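PKS (Streptomyces albus, PDB 4OQJ) probably acts as a ketosynthase of oxazolomycin biosynthesis, condensing acyl units carried on acyl-carrier-protein domains to extend the polyketide chain. Local coordinates at residues S188-A192 / C193-L197; D293-G296 / Y297-S301; R631-G635 / I636-H640; A662-L665 / G666-G669. All coordinates share one frame; numbering follows the deposited sequence.

Interactions 1 and 2 belong to the ketosynthase region and both touch the second subunit. Their centres are 18 Å apart and their nearest atoms about 7 Å, so they are neighbours without direct contact. Interaction 1 contains Cys193, in a sequence consistent with the ketosynthase active-site motif, and a glycerol lies beside its side chain. Interaction 2 is a surface loop that binds potassium through the backbone oxygen of Lys294. Interactions 3 and 4 lie on the opposite side of the chain's centre, with centres 23 Å apart, and both pack on helix 594-610. Their centres are 61 and 49 Å from that of interaction 1, so direct contact with that site is excluded.

Interaction 1 (S188-A192 / C193-L197); sequences STNTA and CSTSL
The turn from strand 186-190 into helix 195-209 is a strand-turn-helix junction, and the Thr195 hydroxyl is gripped there by the backbone of Thr191 and Ala192. Thr191 N donates to Thr195 OG1 over 2.9 Å in an almost straight bond, at 168° on the hydrogen. Thr195 OG1 in turn donates to Ala192 O at 2.7 Å, arriving in the carbonyl plane on a lone pair. Ala192 O also receives Thr195 N at 2.9 Å, from above the carbonyl plane. One threonine therefore ties the turn at both its amide and its hydroxyl. In Thr195, OG1 sits beside its own backbone N (chi1 -67°), which leaves CG2 anti to that N and 3.2 Å from Thr189 O on the strand.

A hydroxyl-to-hydroxyl bond adds to the turn: Thr191 OG1 donates to Ser194 OG at 2.8 Å, and Ser194 OG is also bonded to Thr441 O. Ala192 has positive phi (57°), a sharp reversal between strand and helix. Ala192 N and the side-chain ND2 of Asn190 both donate to Asp170 OD2 of the second subunit, and the sheet continues across the dimer interface through an antiparallel ladder at Ser188 and Asn190. The sequence and this tight strand-turn-helix placement of Cys193 are consistent with the nucleophilic elbow of thiolase-fold ketosynthases.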
loop_
_atom_site.group_PDB
_atom_site.type_symbol
_atom_site.label_atom_id
_atom_site.label_comp_id
_atom_site.label_asym_id
_atom_site.label_seq_id
_atom_site.Cartn_x
_atom_site.Cartn_y
_atom_site.Cartn_z
ATOM N N SER A 188 3.961 4.175 2.012
ATOM C CA SER A 188 5.083 3.316 1.647
ATOM C C SER A 188 4.565 1.902 1.435
ATOM O O SER A 188 3.885 1.330 2.291
ATOM C CB SER A 188 6.188 3.345 2.695
ATOM O OG SER A 188 6.682 4.670 2.819
ATOM N N THR A 189 4.854 1.378 0.252
ATOM C CA THR A 189 4.350 0.088 -0.192
ATOM C C THR A 189 5.542 -0.772 -0.588
ATOM O O THR A 189 6.426 -0.332 -1.340
ATOM C CB THR A 189 3.373 0.251 -1.374
ATOM O OG1 THR A 189 4.110 0.500 -2.558
ATOM C CG2 THR A 189 2.439 1.431 -1.153
ATOM N N ASN A 190 5.580 -1.991 -0.074
ATOM C CA ASN A 190 6.725 -2.867 -0.257
ATOM C C ASN A 190 6.295 -4.318 -0.500
ATOM O O ASN A 190 5.573 -4.885 0.313
ATOM C CB ASN A 190 7.619 -2.795 0.979
ATOM C CG ASN A 190 8.460 -1.546 1.012
ATOM O OD1 ASN A 190 8.118 -0.558 1.672
ATOM N ND2 ASN A 190 9.567 -1.573 0.279
ATOM N N THR A 191 6.751 -4.896 -1.615
ATOM C CA THR A 191 6.514 -6.301 -1.936
ATOM C C THR A 191 7.762 -6.886 -2.591
ATOM O O THR A 191 7.677 -7.690 -3.516
ATOM C CB THR A 191 5.299 -6.468 -2.887
ATOM O OG1 THR A 191 5.546 -5.772 -4.115
ATOM C CG2 THR A 191 4.029 -5.897 -2.247
ATOM N N ALA A 192 8.920 -6.464 -2.113
ATOM C CA ALA A 192 10.197 -6.893 -2.684
ATOM C C ALA A 192 10.290 -6.568 -4.192
ATOM O O ALA A 192 10.005 -5.443 -4.585
ATOM C CB ALA A 192 10.420 -8.396 -2.414
ATOM N N CYS A 193 10.706 -7.519 -5.024
ATOM C CA CYS A 193 11.043 -7.238 -6.430
ATOM C C CYS A 193 9.896 -6.678 -7.257
ATOM O O CYS A 193 10.127 -6.082 -8.307
ATOM C CB CYS A 193 11.551 -8.513 -7.141
ATOM S SG CYS A 193 12.349 -9.687 -6.087
ATOM N N SER A 194 8.662 -6.865 -6.800
ATOM C CA SER A 194 7.497 -6.348 -7.524
ATOM C C SER A 194 6.986 -5.005 -7.015
ATOM O O SER A 194 6.004 -4.463 -7.552
ATOM C CB SER A 194 6.366 -7.375 -7.472
ATOM O OG SER A 194 6.056 -7.713 -6.136
ATOM N N THR A 195 7.656 -4.455 -6.003
ATOM C CA THR A 195 7.242 -3.196 -5.381
ATOM C C THR A 195 6.825 -2.107 -6.368
ATOM O O THR A 195 5.805 -1.454 -6.175
ATOM C CB THR A 195 8.380 -2.625 -4.492
ATOM O OG1 THR A 195 8.588 -3.496 -3.370
ATOM C CG2 THR A 195 8.054 -1.224 -4.005
ATOM N N SER A 196 7.611 -1.902 -7.424
ATOM C CA SER A 196 7.336 -0.821 -8.364
ATOM C C SER A 196 5.966 -0.879 -8.984
ATOM O O SER A 196 5.275 0.140 -9.056
ATOM C CB SER A 196 8.364 -0.816 -9.515
ATOM O OG SER A 196 9.621 -0.347 -9.086
ATOM N N LEU A 197 5.604 -2.036 -9.524
ATOM C CA LEU A 197 4.322 -2.157 -10.213
ATOM C C LEU A 197 3.145 -2.269 -9.255
ATOM O O LEU A 197 2.046 -1.849 -9.584
ATOM C CB LEU A 197 4.356 -3.347 -11.159
ATOM C CG LEU A 197 5.433 -3.283 -12.253
ATOM C CD1 LEU A 197 5.219 -4.419 -13.260
ATOM C CD2 LEU A 197 5.477 -1.919 -12.969
#

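Interaction 2 (D293-G296 / Y297-S301); sequences DKTG and YTAPS. With K (potassium ion), chain B; PO4 (phosphate ion), chain C.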
loop_
_atom_site.group_PDB
_atom_site.type_symbol
_atom_site.label_atom_id
_atom_site.label_comp_id
_atom_site.label_asym_id
_atom_site.label_seq_id
_atom_site.Cartn_x
_atom_site.Cartn_y
_atom_site.Cartn_z
ATOM N N ASP A 293 0.544 -22.744 -2.911
ATOM C CA ASP A 293 0.658 -23.915 -3.799
ATOM C C ASP A 293 1.906 -23.811 -4.695
ATOM O O ASP A 293 1.836 -23.490 -5.884
ATOM C CB ASP A 293 -0.612 -24.054 -4.632
ATOM C CG ASP A 293 -0.632 -25.324 -5.467
ATOM O OD1 ASP A 293 0.178 -26.242 -5.195
ATOM O OD2 ASP A 293 -1.472 -25.400 -6.391
ATOM N N LYS A 294 3.054 -24.048 -4.083
ATOM C CA LYS A 294 4.336 -24.010 -4.766
ATOM C C LYS A 294 5.358 -24.552 -3.770
ATOM O O LYS A 294 5.049 -24.698 -2.592
ATOM C CB LYS A 294 4.681 -22.605 -5.248
ATOM C CG LYS A 294 4.950 -21.574 -4.160
ATOM C CD LYS A 294 5.238 -20.234 -4.814
ATOM C CE LYS A 294 5.779 -19.209 -3.860
ATOM N NZ LYS A 294 6.104 -17.933 -4.582
ATOM N N THR A 295 6.562 -24.852 -4.241
ATOM C CA THR A 295 7.494 -25.693 -3.500
ATOM C C THR A 295 8.293 -24.995 -2.407
ATOM O O THR A 295 9.019 -25.647 -1.659
ATOM C CB THR A 295 8.513 -26.341 -4.459
ATOM O OG1 THR A 295 9.304 -25.318 -5.083
ATOM C CG2 THR A 295 7.800 -27.164 -5.524
ATOM N N GLY A 296 8.164 -23.683 -2.301
ATOM C CA GLY A 296 8.895 -22.949 -1.288
ATOM C C GLY A 296 8.587 -21.471 -1.360
ATOM O O GLY A 296 8.169 -20.984 -2.395
ATOM N N TYR A 297 8.811 -20.765 -0.256
ATOM C CA TYR A 297 8.550 -19.334 -0.170
ATOM C C TYR A 297 9.181 -18.551 -1.320
ATOM O O TYR A 297 8.571 -17.620 -1.862
ATOM C CB TYR A 297 9.066 -18.804 1.177
ATOM C CG TYR A 297 8.742 -17.353 1.470
ATOM C CD1 TYR A 297 7.439 -16.870 1.363
ATOM C CD2 TYR A 297 9.730 -16.478 1.891
ATOM C CE1 TYR A 297 7.132 -15.555 1.658
ATOM C CE2 TYR A 297 9.438 -15.164 2.190
ATOM C CZ TYR A 297 8.138 -14.702 2.085
ATOM O OH TYR A 297 7.855 -13.378 2.373
ATOM N N THR A 298 10.408 -18.916 -1.682
ATOM C CA THR A 298 11.138 -18.203 -2.727
ATOM C C THR A 298 10.971 -18.808 -4.133
ATOM O O THR A 298 11.492 -18.256 -5.099
ATOM C CB THR A 298 12.637 -18.163 -2.426
ATOM O OG1 THR A 298 13.083 -19.494 -2.133
ATOM C CG2 THR A 298 12.924 -17.230 -1.248
ATOM N N ALA A 299 10.256 -19.923 -4.238
ATOM C CA ALA A 299 10.053 -20.598 -5.518
ATOM C C ALA A 299 9.193 -19.775 -6.481
ATOM O O ALA A 299 8.397 -18.949 -6.042
ATOM C CB ALA A 299 9.410 -21.937 -5.290
ATOM N N PRO A 300 9.331 -20.016 -7.799
ATOM C CA PRO A 300 8.443 -19.365 -8.766
ATOM C C PRO A 300 7.105 -20.099 -8.875
ATOM O O PRO A 300 6.952 -21.170 -8.288
ATOM C CB PRO A 300 9.226 -19.450 -10.085
ATOM C CG PRO A 300 10.470 -20.260 -9.787
ATOM C CD PRO A 300 10.261 -20.929 -8.477
ATOM N N SER A 301 6.150 -19.524 -9.603
ATOM C CA SER A 301 4.840 -20.151 -9.775
ATOM C C SER A 301 4.235 -19.823 -11.145
ATOM O O SER A 301 3.869 -18.662 -11.421
ATOM C CB SER A 301 3.895 -19.697 -8.650
ATOM O OG SER A 301 2.551 -20.121 -8.866
HETATM K K K B . 4.075 -24.631 0.095
HETATM P P PO4 C . 9.516 -23.436 2.784
HETATM O O1 PO4 C . 9.842 -23.635 4.248
HETATM O O2 PO4 C . 8.061 -23.775 2.561
HETATM O O3 PO4 C . 10.375 -24.359 1.942
HETATM O O4 PO4 C . 9.806 -22.006 2.390
HETATM O O HOH W 1 0.797 -20.538 -6.789
HETATM O O HOH W 2 8.899 -16.082 -4.080
HETATM O O HOH W 3 6.672 -26.397 0.623
HETATM O O HOH W 4 3.163 -22.841 2.352
HETATM O O HOH W 5 2.027 -26.247 1.294
HETATM O O HOH W 6 2.761 -26.958 -1.582
#
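Two flat groups mark this type I beta turn from Gly296 to Ala299: the Gly296 carbonyl, with Ala299 N above its face, and the Tyr297 ring at the dimer interface. That ring meets the ring of Tyr178 of the second subunit with planes inclined by about 55°, packs on Phe171 of that subunit, and its OH bonds Thr174 OG1 there. Ala299 N, 65° out of the plane of the Gly296 carbonyl, donates to Gly296 O over 3.0 Å. Lys294 NZ instead meets Ala299 O at 2.9 Å, nearly in line with the carbonyl bond and slightly tilted from its plane.

The lysine reaches the turn because its chain is extended beyond CG, which carries Lys294 CD past Ser301 CB at 4.1 Å and delivers the ammonium to the carbonyl. That ammonium also forms a salt bridge with Asp290, so its charge is probably balanced by the carboxylate, while the carbonyl takes one N-H. Thr295 OG1 lies 3.4 Å from Ala299 CB. A water links Asp293 O with Ser301 OG, the N-cap of helix 302-316, which also bonds Gly304 N.

The backbone of Lys294 serves the metal: Lys294 O binds the potassium ion at 2.9 Å, alongside Ser292 O, Tyr178 OH of the second subunit and four waters. A phosphate ion, probably from the crystallisation liquor, takes a bond from the turn's own amide, Tyr297 N to phosphate O4, 3.1 Å long and 172° at the hydrogen.

Interaction 3 (R631-G635 / I636-H640); sequences RLLDG and IGAQH
Helix 627-635 ends where Gly637 takes a positive phi of 59°, and two backbone bonds reach back from the loop to the last turn. The bond spanning five residues joins Ala638 N to Leu633 O, 2.9 Å apart and almost straight at 176°. The one spanning three joins Gly637 N to Asp634 O, also 2.9 Å, with the donor 70° above the carbonyl plane, a steep approach, as the bond spans so few residues. Before them, Ile636 N still donates in the ordinary helical manner to Leu632 O at 3.3 Å.

Apolar side chains meet on one side of the helix end. Leu633 CD2 meets Ala638 CB at 3.8 Å, so the methyl of the residue after the glycine folds against the leucine that supplies the carbonyl of the five-residue bond. Ala638 CB itself lies 3.6 Å from Leu633 O. Ile636 adds its own branch to this side: its CG1 lies between the backbone N and the carbonyl carbon, which brings it to 3.4 Å from Leu633 O. Ile636 CD1 lies 4.4 Å from Leu633 CD2. The three apolar groups form a small cluster over the helix end.

Beyond the cluster, Leu633 packs on Phe598 and Ile636 on Tyr602, both from helix 594-610, while Ala638 O accepts a bond from Arg622. The helix end is thus held against that neighbouring helix. Paired backbone bonds around a glycine, with an apolar contact between the residues joined by the five-residue bond, are the signature of a Schellman motif at a helix C-terminus.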
loop_
_atom_site.group_PDB
_atom_site.type_symbol
_atom_site.label_atom_id
_atom_site.label_comp_id
_atom_site.label_asym_id
_atom_site.label_seq_id
_atom_site.Cartn_x
_atom_site.Cartn_y
_atom_site.Cartn_z
ATOM N N ARG A 631 -7.952 61.264 -8.192
ATOM C CA ARG A 631 -8.795 60.337 -7.439
ATOM C C ARG A 631 -8.370 58.894 -7.697
ATOM O O ARG A 631 -8.277 58.090 -6.771
ATOM C CB ARG A 631 -10.271 60.519 -7.801
ATOM N N LEU A 632 -8.119 58.569 -8.959
ATOM C CA LEU A 632 -7.724 57.220 -9.326
ATOM C C LEU A 632 -6.424 56.844 -8.632
ATOM O O LEU A 632 -6.266 55.711 -8.181
ATOM C CB LEU A 632 -7.574 57.095 -10.843
ATOM C CG LEU A 632 -8.877 56.977 -11.633
ATOM C CD1 LEU A 632 -8.608 57.030 -13.132
ATOM C CD2 LEU A 632 -9.620 55.695 -11.276
ATOM N N LEU A 633 -5.497 57.798 -8.548
ATOM C CA LEU A 633 -4.231 57.562 -7.871
ATOM C C LEU A 633 -4.459 57.349 -6.381
ATOM O O LEU A 633 -3.788 56.525 -5.760
ATOM C CB LEU A 633 -3.264 58.720 -8.098
ATOM C CG LEU A 633 -2.565 58.764 -9.459
ATOM C CD1 LEU A 633 -1.686 59.990 -9.547
ATOM C CD2 LEU A 633 -1.730 57.505 -9.719
ATOM N N ASP A 634 -5.408 58.091 -5.814
ATOM C CA ASP A 634 -5.771 57.929 -4.409
ATOM C C ASP A 634 -6.381 56.557 -4.156
ATOM O O ASP A 634 -6.057 55.900 -3.170
ATOM C CB ASP A 634 -6.752 59.022 -3.976
ATOM C CG ASP A 634 -6.055 60.306 -3.579
ATOM O OD1 ASP A 634 -5.285 60.285 -2.596
ATOM O OD2 ASP A 634 -6.288 61.344 -4.236
ATOM N N GLY A 635 -7.259 56.134 -5.062
ATOM C CA GLY A 635 -7.941 54.860 -4.953
ATOM C C GLY A 635 -7.018 53.659 -4.881
ATOM O O GLY A 635 -7.279 52.728 -4.123
ATOM N N ILE A 636 -5.951 53.661 -5.673
ATOM C CA ILE A 636 -4.963 52.581 -5.620
ATOM C C ILE A 636 -3.874 52.891 -4.597
ATOM O O ILE A 636 -2.911 52.145 -4.462
ATOM C CB ILE A 636 -4.294 52.330 -6.998
ATOM C CG1 ILE A 636 -3.461 53.542 -7.442
ATOM C CG2 ILE A 636 -5.346 51.973 -8.035
ATOM C CD1 ILE A 636 -2.578 53.274 -8.656
ATOM N N GLY A 637 -4.013 54.014 -3.909
ATOM C CA GLY A 637 -3.065 54.405 -2.884
ATOM C C GLY A 637 -1.657 54.549 -3.412
ATOM O O GLY A 637 -0.724 53.957 -2.873
ATOM N N ALA A 638 -1.499 55.334 -4.471
ATOM C CA ALA A 638 -0.181 55.567 -5.041
ATOM C C ALA A 638 0.658 56.402 -4.085
ATOM O O ALA A 638 0.192 57.396 -3.546
ATOM C CB ALA A 638 -0.292 56.259 -6.393
ATOM N N GLN A 639 1.901 55.993 -3.881
ATOM C CA GLN A 639 2.810 56.737 -3.028
ATOM C C GLN A 639 3.346 57.986 -3.747
ATOM O O GLN A 639 3.328 58.064 -4.977
ATOM C CB GLN A 639 3.950 55.818 -2.580
ATOM C CG GLN A 639 3.450 54.595 -1.800
ATOM C CD GLN A 639 4.536 53.574 -1.521
ATOM O OE1 GLN A 639 5.721 53.825 -1.759
ATOM N NE2 GLN A 639 4.137 52.406 -1.012
ATOM N N HIS A 640 3.798 58.972 -2.974
ATOM C CA HIS A 640 4.395 60.177 -3.541
ATOM C C HIS A 640 5.912 60.034 -3.664
ATOM O O HIS A 640 6.561 60.806 -4.375
ATOM C CB HIS A 640 4.029 61.397 -2.699
ATOM C CG HIS A 640 2.575 61.744 -2.770
ATOM N ND1 HIS A 640 1.636 61.184 -1.930
ATOM C CD2 HIS A 640 1.895 62.559 -3.608
ATOM C CE1 HIS A 640 0.442 61.656 -2.237
ATOM N NE2 HIS A 640 0.568 62.492 -3.249
#

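Interaction 4 (A662-L665 / G666-G669); sequences AFLL and GLIG
Phe663 and Leu667 are brought together by trans first torsions: chi1 of 166° in the phenylalanine and 179° in the leucine carry CG of each away from its own backbone N. They stand one helical turn apart, four residues along helix 660-673, and the two side chains cross obliquely, with Leu667 CD2 4.0 Å from Phe663 CE2. Leu664 shares the trans setting and approaches the same methyl from the neighbouring position, its CD1 lying 4.3 Å from Leu667 CD2. That one branch of Leu667 therefore touches two residues of the preceding turn.

The frame beneath is a regular alpha helix. Four successive backbone bonds link residues 662-665 with 666-669, each from the N-H of residue i+4 to the carbonyl of residue i. The shortest, Gly669 N to Leu665 O, measures 2.9 Å. The longest, Gly666 N to Ala662 O, measures 3.2 Å. Between them, Phe663 O receives Leu667 N and Leu664 O receives Ile668 N, so Phe663 and Leu667 are joined through the backbone as well as by their side chains.

Neighbouring helices take up the apolar side chains. Leu664 and Leu667 both lie on Thr604 of helix 594-610, while Leu665 and Ile668 contact Phe683 of helix 680-684. The Phe663 ring also meets the ring of His559, the planes roughly perpendicular. Ile668 fits closely to its own helix, since its CG1, beside the backbone N, comes to 3.4 Å from Leu664 O.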
loop_
_atom_site.group_PDB
_atom_site.type_symbol
_atom_site.label_atom_id
_atom_site.label_comp_id
_atom_site.label_asym_id
_atom_site.label_seq_id
_atom_site.Cartn_x
_atom_site.Cartn_y
_atom_site.Cartn_z
ATOM N N ALA A 662 5.743 43.304 -25.951
ATOM C CA ALA A 662 7.161 43.109 -25.652
ATOM C C ALA A 662 7.588 43.967 -24.464
ATOM O O ALA A 662 8.361 43.527 -23.615
ATOM C CB ALA A 662 7.995 43.436 -26.855
ATOM N N PHE A 663 7.086 45.195 -24.397
ATOM C CA PHE A 663 7.436 46.061 -23.283
ATOM C C PHE A 663 6.810 45.572 -21.988
ATOM O O PHE A 663 7.468 45.507 -20.950
ATOM C CB PHE A 663 6.992 47.499 -23.523
ATOM C CG PHE A 663 7.044 48.331 -22.281
ATOM C CD1 PHE A 663 8.254 48.815 -21.815
ATOM C CD2 PHE A 663 5.897 48.581 -21.544
ATOM C CE1 PHE A 663 8.318 49.566 -20.648
ATOM C CE2 PHE A 663 5.950 49.337 -20.379
ATOM C CZ PHE A 663 7.167 49.828 -19.933
ATOM N N LEU A 664 5.526 45.249 -22.052
ATOM C CA LEU A 664 4.792 44.797 -20.882
ATOM C C LEU A 664 5.402 43.529 -20.290
ATOM O O LEU A 664 5.522 43.400 -19.080
ATOM C CB LEU A 664 3.338 44.547 -21.241
ATOM C CG LEU A 664 2.428 44.128 -20.092
ATOM C CD1 LEU A 664 2.531 45.114 -18.936
ATOM C CD2 LEU A 664 1.005 44.053 -20.581
ATOM N N LEU A 665 5.796 42.594 -21.146
ATOM C CA LEU A 665 6.398 41.344 -20.673
ATOM C C LEU A 665 7.767 41.589 -20.025
ATOM O O LEU A 665 8.121 40.950 -19.049
ATOM C CB LEU A 665 6.533 40.347 -21.826
ATOM C CG LEU A 665 5.245 39.779 -22.427
ATOM C CD1 LEU A 665 5.574 38.912 -23.636
ATOM C CD2 LEU A 665 4.467 38.990 -21.402
ATOM N N GLY A 666 8.533 42.522 -20.579
ATOM C CA GLY A 666 9.809 42.911 -20.003
ATOM C C GLY A 666 9.654 43.553 -18.639
ATOM O O GLY A 666 10.496 43.375 -17.752
ATOM N N LEU A 667 8.571 44.309 -18.485
ATOM C CA LEU A 667 8.206 44.930 -17.217
ATOM C C LEU A 667 7.925 43.868 -16.154
ATOM O O LEU A 667 8.474 43.911 -15.048
ATOM C CB LEU A 667 6.982 45.822 -17.430
ATOM C CG LEU A 667 6.372 46.584 -16.264
ATOM C CD1 LEU A 667 7.418 47.340 -15.483
ATOM C CD2 LEU A 667 5.332 47.549 -16.817
ATOM N N ILE A 668 7.061 42.916 -16.495
ATOM C CA ILE A 668 6.738 41.815 -15.592
ATOM C C ILE A 668 8.006 41.067 -15.212
ATOM O O ILE A 668 8.219 40.731 -14.048
ATOM C CB ILE A 668 5.747 40.831 -16.229
ATOM C CG1 ILE A 668 4.407 41.526 -16.462
ATOM C CG2 ILE A 668 5.561 39.598 -15.349
ATOM C CD1 ILE A 668 3.427 40.699 -17.268
ATOM N N GLY A 669 8.825 40.773 -16.211
ATOM C CA GLY A 669 10.086 40.088 -15.989
ATOM C C GLY A 669 10.992 40.836 -15.028
ATOM O O GLY A 669 11.550 40.242 -14.111
#